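Local coordinates for uncharacterized protein ygiD (Escherichia coli, PDB 2PW6) that opens the aromatic ring of L-DOPA between carbons 4 and 5 in vitro, as a zinc-dependent extradiol dioxygenase whose physiological substrate is unknown, at residues H57-G62 with I143-P148; V175-R180 with T231-L236. One frame throughout, in Å; residues are numbered along the deposited sequence.

Interaction 1 is partly buried and interaction 2 is buried. Interaction 1 joins the ends of two parallel neighbours in the main sheet, strands 50-60 and 138-144. Interaction 2 joins two loops, one after strand 167-173 and one before helix 236-243. Main-chain bonds and an aspartate hold the first. The second has no hydrogen bond across it and relies on stacked imidazoles and apolar packing. Both reach the same zinc ion, through H57 in 57-62 and H234 in 231-236, whose NE2 atoms lie 3.1 Å apart. The two also touch away from the metal, where F59 packs on E233 and L236.

Interaction 1: H57-G62 with I143-P148; sequences HWFTRG and IDSSKP. With ZN (zinc ion), chain B.
D144 and G62 meet where two parallel strands run out. The strands pair first: I143 N donates to W58 O, T60 N to I143 O at 3.0 Å, and S145 N to T60 O. D144 then adds its side chain. Its CB lies by the carbonyl of G62. CG is anti to the backbone N (chi1 -168°), which turns the carboxylate to G62. OD1 accepts from G62 N at 2.9 Å, from well above the carboxylate plane. S146 N and S146 OG also bond to OD1, the former closing an Asx turn. D144 OD2 forms a salt bridge with K147 NZ at 3.1 Å. With an alanine in place of D144, G62 N, S146 and K147 would probably lose their shared partner, and the 144-147 turn would be freer to shift. On the sheet face that carries F59 and I143, the F59 ring takes S145 CA and OG over one face and I143 CG2 near its edge, CD1 to CG2 being 3.6 Å. Three donors on OD1 and a lysine on OD2 would favour a charged carboxylate, which ties the turn before helix 149-159 to the strand that brings H57 to the zinc ion.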
# COMPACT_ATOMS: atom_id res chain seq x y z
N HIS A 57 -3.05 4.00 -8.18
CA HIS A 57 -2.61 4.51 -6.91
C HIS A 57 -1.74 5.80 -6.97
O HIS A 57 -1.34 6.27 -5.95
CB HIS A 57 -1.89 3.39 -6.16
CG HIS A 57 -2.77 2.23 -5.80
ND1 HIS A 57 -3.38 2.14 -4.57
CD2 HIS A 57 -3.14 1.12 -6.49
CE1 HIS A 57 -4.09 1.02 -4.51
NE2 HIS A 57 -3.96 0.39 -5.67
N TRP A 58 -1.47 6.37 -8.14
CA TRP A 58 -0.81 7.73 -8.24
C TRP A 58 -1.88 8.69 -8.77
O TRP A 58 -1.97 8.97 -9.95
CB TRP A 58 0.47 7.72 -9.13
CG TRP A 58 1.46 6.55 -8.78
CD1 TRP A 58 1.86 6.15 -7.53
CD2 TRP A 58 2.13 5.70 -9.69
NE1 TRP A 58 2.73 5.07 -7.60
CE2 TRP A 58 2.91 4.79 -8.93
CE3 TRP A 58 2.19 5.63 -11.09
CZ2 TRP A 58 3.72 3.81 -9.53
CZ3 TRP A 58 3.00 4.66 -11.68
CH2 TRP A 58 3.75 3.77 -10.90
N PHE A 59 -2.74 9.13 -7.85
CA PHE A 59 -3.97 9.90 -8.14
C PHE A 59 -3.81 11.21 -7.36
O PHE A 59 -3.93 11.22 -6.13
CB PHE A 59 -5.18 9.08 -7.67
CG PHE A 59 -6.53 9.58 -8.15
CD1 PHE A 59 -6.78 9.84 -9.48
CD2 PHE A 59 -7.62 9.66 -7.24
CE1 PHE A 59 -8.06 10.24 -9.95
CE2 PHE A 59 -8.94 10.06 -7.69
CZ PHE A 59 -9.15 10.35 -9.04
N THR A 60 -3.48 12.28 -8.07
CA THR A 60 -2.91 13.50 -7.46
C THR A 60 -3.71 14.68 -7.99
O THR A 60 -4.29 14.55 -9.02
CB THR A 60 -1.39 13.71 -7.94
OG1 THR A 60 -1.35 13.71 -9.38
CG2 THR A 60 -0.49 12.60 -7.43
N ARG A 61 -3.72 15.82 -7.32
CA ARG A 61 -4.17 17.03 -8.02
C ARG A 61 -3.03 17.51 -8.90
O ARG A 61 -1.94 17.73 -8.41
CB ARG A 61 -4.62 18.16 -7.09
CG ARG A 61 -5.48 19.22 -7.91
CD ARG A 61 -5.62 20.64 -7.27
NE ARG A 61 -5.73 20.62 -5.80
CZ ARG A 61 -6.79 20.17 -5.12
NH1 ARG A 61 -7.86 19.70 -5.76
NH2 ARG A 61 -6.77 20.19 -3.79
N GLY A 62 -3.31 17.66 -10.19
CA GLY A 62 -2.27 17.93 -11.19
C GLY A 62 -1.59 16.66 -11.67
O GLY A 62 -1.70 15.61 -11.05
N ILE A 143 -2.14 10.44 -12.25
CA ILE A 143 -3.46 10.70 -12.85
C ILE A 143 -4.00 11.95 -12.18
O ILE A 143 -4.07 12.02 -10.98
CB ILE A 143 -4.42 9.45 -12.63
CG1 ILE A 143 -3.97 8.25 -13.47
CG2 ILE A 143 -5.89 9.79 -12.96
CD1 ILE A 143 -4.30 6.90 -12.83
N ASP A 144 -4.36 12.95 -12.96
CA ASP A 144 -4.92 14.19 -12.38
C ASP A 144 -6.37 13.99 -11.85
O ASP A 144 -7.30 13.92 -12.66
CB ASP A 144 -4.92 15.30 -13.45
CG ASP A 144 -5.21 16.71 -12.87
OD1 ASP A 144 -5.65 16.87 -11.71
OD2 ASP A 144 -4.95 17.69 -13.60
N SER A 145 -6.51 13.91 -10.52
CA SER A 145 -7.79 13.93 -9.76
C SER A 145 -8.87 14.89 -10.27
O SER A 145 -10.05 14.53 -10.33
CB SER A 145 -7.52 14.47 -8.35
OG SER A 145 -7.21 13.48 -7.45
N SER A 146 -8.44 16.12 -10.56
CA SER A 146 -9.34 17.25 -10.78
C SER A 146 -9.93 17.26 -12.17
O SER A 146 -10.72 18.15 -12.51
CB SER A 146 -8.58 18.57 -10.52
OG SER A 146 -7.52 18.72 -11.47
N LYS A 147 -9.58 16.28 -12.99
CA LYS A 147 -9.97 16.28 -14.39
C LYS A 147 -11.00 15.20 -14.68
O LYS A 147 -10.94 14.13 -14.07
CB LYS A 147 -8.73 16.08 -15.28
CG LYS A 147 -7.73 17.25 -15.24
CD LYS A 147 -8.44 18.59 -15.56
CE LYS A 147 -7.44 19.66 -15.98
NZ LYS A 147 -6.52 20.00 -14.87
N PRO A 148 -11.94 15.46 -15.62
CA PRO A 148 -12.95 14.48 -15.97
C PRO A 148 -12.43 13.39 -16.89
O PRO A 148 -11.38 13.55 -17.52
CB PRO A 148 -14.01 15.33 -16.72
CG PRO A 148 -13.18 16.45 -17.39
CD PRO A 148 -12.13 16.75 -16.35
ZN ZN B . -5.26 -1.25 -6.60

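Interaction 2: V175-R180 with T231-L236; sequences VVHNLR and TPEHYL. With ZN (zinc ion), chain D; ZN (zinc ion), chain B.
The zinc-binding centre of this LigB-type dioxygenase is where H177 and H234 stack. Their rings lie face to face, with centroids 3.6 Å apart and planes at 15°. H177 NE2 sits over the centre of the H234 ring, and H234 ND1 over the H177 ring. H234 CB adds a CH-pi contact to the same face of H177. L179 CD2 covers the opposite face, toward the rim. The two NE2 atoms are close but share no hydrogen: H234 NE2 binds one zinc ion at 2.0 Å, and H177 NE2 bonds to D86 of the second subunit. The zinc ion on H234 is completed by H57, H22 and D86 of the second subunit. H177 instead holds a second zinc ion, through ND1 at 2.1 Å and its own carbonyl O at 2.3 Å. Its CG is anti to the backbone N (chi1 -174°), which carries the ring across to H234.

E233 and the zinc ion together fix the rotation of the H234 ring. For its share, E233 OE2 accepts from H234 ND1 at 3.1 Å, almost straight at 172° and in the ring plane, using the anti lone pair. T231 OG1 donates to E233 OE1 by the syn lone pair. Accepting the bond from ND1 would probably make H234 NE2 a stronger electron donor to the metal. Beside the histidines, V175 packs on Y235: V175 CA meets the ring edge at CD1, 3.9 Å away. Y235 OH bonds to L216 O. A histidine that binds zinc through NE2 while a carboxylate holds its ND1 is a familiar first- and second-shell pairing of zinc sites.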
# COMPACT_ATOMS: atom_id res chain seq x y z
N VAL A 175 -11.24 -2.18 -13.59
CA VAL A 175 -12.48 -1.59 -14.08
C VAL A 175 -13.71 -1.81 -13.14
O VAL A 175 -14.71 -1.05 -13.21
CB VAL A 175 -12.79 -2.03 -15.52
CG1 VAL A 175 -11.57 -1.81 -16.41
CG2 VAL A 175 -13.25 -3.52 -15.57
N VAL A 176 -13.60 -2.79 -12.23
CA VAL A 176 -14.54 -2.92 -11.09
C VAL A 176 -13.77 -2.97 -9.79
O VAL A 176 -12.90 -3.84 -9.59
CB VAL A 176 -15.49 -4.21 -11.13
CG1 VAL A 176 -16.48 -4.18 -9.96
CG2 VAL A 176 -16.23 -4.34 -12.46
N HIS A 177 -14.11 -2.05 -8.88
CA HIS A 177 -13.26 -1.89 -7.73
C HIS A 177 -13.97 -1.25 -6.57
O HIS A 177 -13.85 -0.03 -6.33
CB HIS A 177 -11.97 -1.09 -8.11
CG HIS A 177 -10.98 -1.01 -6.98
ND1 HIS A 177 -11.16 -0.18 -5.89
CD2 HIS A 177 -9.84 -1.71 -6.76
CE1 HIS A 177 -10.12 -0.32 -5.08
NE2 HIS A 177 -9.32 -1.25 -5.58
N ASN A 178 -14.67 -2.08 -5.81
CA ASN A 178 -15.39 -1.63 -4.63
C ASN A 178 -14.99 -2.60 -3.55
O ASN A 178 -15.39 -3.75 -3.60
CB ASN A 178 -16.91 -1.62 -4.87
CG ASN A 178 -17.68 -0.91 -3.75
OD1 ASN A 178 -17.29 -0.97 -2.60
ND2 ASN A 178 -18.75 -0.19 -4.10
N LEU A 179 -14.13 -2.15 -2.63
CA LEU A 179 -13.56 -3.03 -1.58
C LEU A 179 -14.51 -3.23 -0.41
O LEU A 179 -14.30 -4.08 0.44
CB LEU A 179 -12.17 -2.53 -1.12
CG LEU A 179 -11.12 -2.52 -2.27
CD1 LEU A 179 -9.76 -2.23 -1.78
CD2 LEU A 179 -11.10 -3.83 -3.02
N ARG A 180 -15.57 -2.43 -0.37
CA ARG A 180 -16.67 -2.66 0.55
C ARG A 180 -17.54 -3.86 0.16
O ARG A 180 -18.32 -4.31 0.99
CB ARG A 180 -17.58 -1.46 0.59
CG ARG A 180 -16.93 -0.21 1.05
CD ARG A 180 -17.85 0.86 0.55
NE ARG A 180 -17.33 2.17 0.81
CZ ARG A 180 -17.65 3.25 0.10
NH1 ARG A 180 -18.50 3.17 -0.93
NH2 ARG A 180 -17.09 4.40 0.44
N THR A 231 -14.98 5.82 -6.63
CA THR A 231 -14.03 6.90 -6.96
C THR A 231 -13.44 6.49 -8.27
O THR A 231 -13.47 5.31 -8.59
CB THR A 231 -12.93 7.03 -5.94
OG1 THR A 231 -12.39 5.72 -5.64
CG2 THR A 231 -13.44 7.70 -4.69
N PRO A 232 -12.97 7.45 -9.08
CA PRO A 232 -12.57 7.03 -10.41
C PRO A 232 -11.21 6.34 -10.60
O PRO A 232 -11.03 5.77 -11.65
CB PRO A 232 -12.62 8.35 -11.22
CG PRO A 232 -13.20 9.38 -10.31
CD PRO A 232 -12.86 8.92 -8.95
N GLU A 233 -10.31 6.32 -9.61
CA GLU A 233 -8.85 6.10 -9.86
C GLU A 233 -8.48 4.74 -10.46
O GLU A 233 -7.61 4.67 -11.32
CB GLU A 233 -7.99 6.39 -8.60
CG GLU A 233 -8.00 5.27 -7.54
CD GLU A 233 -9.35 5.12 -6.83
OE1 GLU A 233 -10.00 6.17 -6.60
OE2 GLU A 233 -9.76 3.98 -6.48
N HIS A 234 -9.15 3.67 -10.04
CA HIS A 234 -8.84 2.32 -10.57
C HIS A 234 -9.37 2.03 -11.95
O HIS A 234 -8.90 1.09 -12.63
CB HIS A 234 -9.21 1.22 -9.60
CG HIS A 234 -8.16 0.92 -8.59
ND1 HIS A 234 -8.03 1.63 -7.42
CD2 HIS A 234 -7.31 -0.13 -8.47
CE1 HIS A 234 -7.10 1.08 -6.66
NE2 HIS A 234 -6.64 0.01 -7.28
N TYR A 235 -10.32 2.84 -12.38
CA TYR A 235 -10.85 2.76 -13.73
C TYR A 235 -10.16 3.65 -14.80
O TYR A 235 -9.97 3.24 -15.97
CB TYR A 235 -12.31 3.16 -13.64
CG TYR A 235 -12.99 3.12 -14.96
CD1 TYR A 235 -13.44 1.91 -15.48
CD2 TYR A 235 -13.19 4.30 -15.71
CE1 TYR A 235 -14.09 1.85 -16.73
CE2 TYR A 235 -13.83 4.25 -16.97
CZ TYR A 235 -14.27 3.02 -17.47
OH TYR A 235 -14.93 2.92 -18.71
N LEU A 236 -9.84 4.88 -14.41
CA LEU A 236 -9.25 5.90 -15.30
C LEU A 236 -8.03 5.45 -16.13
O LEU A 236 -7.90 5.89 -17.28
CB LEU A 236 -8.90 7.19 -14.52
CG LEU A 236 -10.09 8.08 -14.09
CD1 LEU A 236 -9.65 9.31 -13.21
CD2 LEU A 236 -10.93 8.55 -15.31
ZN ZN D . -12.37 1.37 -5.29
ZN ZN B . -5.26 -1.25 -6.60